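Local structure of tryptophanyl-tRNA synthetase (Thermus thermophilus, 2EL7) at residues A[13-18]-A[196-201]. The protein probably catalyses the ATP-dependent attachment of tryptophan to tRNA(Trp), as a homodimeric class I aminoacyl-tRNA synthetase. Numbering follows the deposited sequence.
Sequences EIHIGN and MSKSLG
Met196 lays its CG over the imidazole of His15, 4.1 Å from the ring centroid and 10° off the normal, a CH-pi contact over the face. Its sulfur stands oblique to the same ring, SD lying 4.2 Å from the centroid. With CG anti to the backbone N (chi1 -171°) the chain extends as far as SD, then bends at chi3, so that CE turns to Ile16 and packs 3.8 Å from its CG1. The opposite face of the ring carries Asn18 OD1, which also accepts a straight bond from His15 N (3.0 Å, 169°). His15 and Asn18 thereby form a capping box at the start of helix 16-33, and His15 ND1 accepts a weak, bent bond from Gly17 N. Segment 13-18 lies in what is probably the HIGH region, and Met196 to Ser199 in the probable KMSKS region, the two signature motifs of class I synthetases; Gly17, Asn18 and Met196 to Ser199 are predicted to bind ATP. Lys198 crosses the imidazole at about a right angle, with CE meeting the ring edge near its plane, 3.1 Å from His15 NE2; the same CE lies 3.5 Å from Asn18 ND2. Were the imidazole replaced by the methyl of an alanine, Met196 CG would probably lose the ring face it covers, Lys198 CE the edge it meets, and Gly17 N its weak capping acceptor. Beyond the segments, Thr203 touches both His15 and Met196, while Tyr243 of helix 239-247 packs on Met196.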
ATOM      1  N   GLU A  13     -13.300   3.246 -24.042  1.00 46.92           N
ATOM      2  CA  GLU A  13     -14.345   2.514 -24.774  1.00 52.20           C
ATOM      3  C   GLU A  13     -15.672   2.445 -24.020  1.00 47.66           C
ATOM      4  O   GLU A  13     -15.935   1.479 -23.299  1.00 56.75           O
ATOM      5  CB  GLU A  13     -13.887   1.080 -25.058  1.00 58.66           C
ATOM      6  CG  GLU A  13     -12.503   0.966 -25.672  1.00 68.56           C
ATOM      7  CD  GLU A  13     -12.452   1.519 -27.080  1.00 74.91           C
ATOM      8  OE1 GLU A  13     -13.293   1.101 -27.907  1.00 79.53           O
ATOM      9  OE2 GLU A  13     -11.573   2.363 -27.363  1.00 72.84           O
ATOM     10  N   ILE A  14     -16.514   3.451 -24.195  1.00 44.21           N
ATOM     11  CA  ILE A  14     -17.809   3.469 -23.528  1.00 42.13           C
ATOM     12  C   ILE A  14     -18.855   3.012 -24.548  1.00 41.46           C
ATOM     13  O   ILE A  14     -18.908   3.550 -25.659  1.00 39.89           O
ATOM     14  CB  ILE A  14     -18.180   4.915 -23.041  1.00 45.56           C
ATOM     15  CG1 ILE A  14     -16.969   5.579 -22.372  1.00 47.48           C
ATOM     16  CG2 ILE A  14     -19.376   4.869 -22.080  1.00 38.64           C
ATOM     17  CD1 ILE A  14     -16.285   4.725 -21.316  1.00 56.25           C
ATOM     18  N   HIS A  15     -19.673   2.022 -24.191  1.00 34.99           N
ATOM     19  CA  HIS A  15     -20.715   1.557 -25.107  1.00 32.64           C
ATOM     20  C   HIS A  15     -22.103   1.966 -24.607  1.00 34.55           C
ATOM     21  O   HIS A  15     -22.233   2.491 -23.500  1.00 37.30           O
ATOM     22  CB  HIS A  15     -20.613   0.044 -25.341  1.00 26.93           C
ATOM     23  CG  HIS A  15     -20.541  -0.767 -24.090  1.00 27.35           C
ATOM     24  ND1 HIS A  15     -21.569  -0.814 -23.173  1.00 39.16           N
ATOM     25  CD2 HIS A  15     -19.586  -1.611 -23.626  1.00 38.25           C
ATOM     26  CE1 HIS A  15     -21.254  -1.655 -22.202  1.00 32.49           C
ATOM     27  NE2 HIS A  15     -20.057  -2.153 -22.452  1.00 38.39           N
ATOM     28  N   ILE A  16     -23.135   1.750 -25.419  1.00 24.94           N
ATOM     29  CA  ILE A  16     -24.470   2.179 -25.034  1.00 22.80           C
ATOM     30  C   ILE A  16     -24.981   1.451 -23.818  1.00 28.77           C
ATOM     31  O   ILE A  16     -26.004   1.835 -23.229  1.00 24.03           O
ATOM     32  CB  ILE A  16     -25.481   2.004 -26.195  1.00 30.54           C
ATOM     33  CG1 ILE A  16     -25.675   0.527 -26.522  1.00 22.21           C
ATOM     34  CG2 ILE A  16     -24.996   2.777 -27.425  1.00 24.99           C
ATOM     35  CD1 ILE A  16     -26.792   0.293 -27.507  1.00 34.34           C
ATOM     36  N   GLY A  17     -24.267   0.386 -23.459  1.00 31.71           N
ATOM     37  CA  GLY A  17     -24.628  -0.394 -22.291  1.00 33.93           C
ATOM     38  C   GLY A  17     -24.218   0.416 -21.074  1.00 38.88           C
ATOM     39  O   GLY A  17     -24.997   0.581 -20.136  1.00 37.53           O
ATOM     40  N   ASN A  18     -22.987   0.925 -21.098  1.00 41.10           N
ATOM     41  CA  ASN A  18     -22.468   1.761 -20.006  1.00 42.62           C
ATOM     42  C   ASN A  18     -23.338   3.021 -19.935  1.00 38.59           C
ATOM     43  O   ASN A  18     -23.792   3.444 -18.872  1.00 41.49           O
ATOM     44  CB  ASN A  18     -21.026   2.218 -20.296  1.00 32.43           C
ATOM     45  CG  ASN A  18     -20.043   1.060 -20.435  1.00 49.52           C
ATOM     46  OD1 ASN A  18     -19.183   1.055 -21.344  1.00 43.18           O
ATOM     47  ND2 ASN A  18     -20.142   0.081 -19.532  1.00 44.18           N
ATOM     48  N   MET A 196     -24.491  -6.768 -23.133  1.00 52.62           N
ATOM     49  CA  MET A 196     -23.399  -6.072 -23.800  1.00 47.79           C
ATOM     50  C   MET A 196     -22.258  -5.874 -22.817  1.00 44.38           C
ATOM     51  O   MET A 196     -22.436  -5.316 -21.737  1.00 47.16           O
ATOM     52  CB  MET A 196     -23.878  -4.724 -24.359  1.00 37.40           C
ATOM     53  CG  MET A 196     -22.860  -4.036 -25.257  1.00 35.47           C
ATOM     54  SD  MET A 196     -23.449  -2.487 -25.976  1.00 40.79           S
ATOM     55  CE  MET A 196     -24.585  -3.052 -27.259  1.00 23.31           C
ATOM     56  N   SER A 197     -21.084  -6.355 -23.202  1.00 48.11           N
ATOM     57  CA  SER A 197     -19.893  -6.261 -22.375  1.00 46.81           C
ATOM     58  C   SER A 197     -18.722  -5.791 -23.234  1.00 48.12           C
ATOM     59  O   SER A 197     -18.640  -6.118 -24.408  1.00 49.20           O
ATOM     60  CB  SER A 197     -19.591  -7.631 -21.770  1.00 45.75           C
ATOM     61  OG  SER A 197     -18.457  -7.577 -20.925  1.00 55.94           O
ATOM     62  N   LYS A 198     -17.826  -5.007 -22.650  1.00 55.12           N
ATOM     63  CA  LYS A 198     -16.666  -4.497 -23.375  1.00 60.15           C
ATOM     64  C   LYS A 198     -15.787  -5.669 -23.800  1.00 61.76           C
ATOM     65  O   LYS A 198     -15.164  -5.651 -24.865  1.00 66.31           O
ATOM     66  CB  LYS A 198     -15.853  -3.538 -22.480  1.00 61.43           C
ATOM     67  CG  LYS A 198     -16.708  -2.719 -21.497  1.00 61.14           C
ATOM     68  CD  LYS A 198     -17.333  -3.643 -20.439  1.00 54.87           C
ATOM     69  CE  LYS A 198     -18.596  -3.074 -19.836  1.00 55.29           C
ATOM     70  NZ  LYS A 198     -19.374  -4.168 -19.183  1.00 59.30           N
ATOM     71  N   SER A 199     -15.761  -6.697 -22.960  1.00 65.91           N
ATOM     72  CA  SER A 199     -14.953  -7.885 -23.204  1.00 65.92           C
ATOM     73  C   SER A 199     -15.475  -8.798 -24.313  1.00 67.22           C
ATOM     74  O   SER A 199     -14.700  -9.269 -25.142  1.00 77.33           O
ATOM     75  CB  SER A 199     -14.804  -8.684 -21.898  1.00 70.43           C
ATOM     76  OG  SER A 199     -16.063  -9.083 -21.376  1.00 65.43           O
ATOM     77  N   LEU A 200     -16.778  -9.058 -24.335  1.00 63.44           N
ATOM     78  CA  LEU A 200     -17.344  -9.923 -25.366  1.00 59.32           C
ATOM     79  C   LEU A 200     -17.294  -9.315 -26.758  1.00 65.41           C
ATOM     80  O   LEU A 200     -17.761  -9.933 -27.716  1.00 69.00           O
ATOM     81  CB  LEU A 200     -18.795 -10.269 -25.052  1.00 52.93           C
ATOM     82  CG  LEU A 200     -19.067 -10.998 -23.742  1.00 57.40           C
ATOM     83  CD1 LEU A 200     -20.438 -11.662 -23.815  1.00 59.84           C
ATOM     84  CD2 LEU A 200     -17.994 -12.048 -23.508  1.00 60.63           C
ATOM     85  N   GLY A 201     -16.735  -8.110 -26.873  1.00 63.73           N
ATOM     86  CA  GLY A 201     -16.662  -7.447 -28.167  1.00 61.89           C
ATOM     87  C   GLY A 201     -17.998  -7.304 -28.896  1.00 52.97           C
ATOM     88  O   GLY A 201     -18.018  -7.030 -30.092  1.00 50.22           O
TER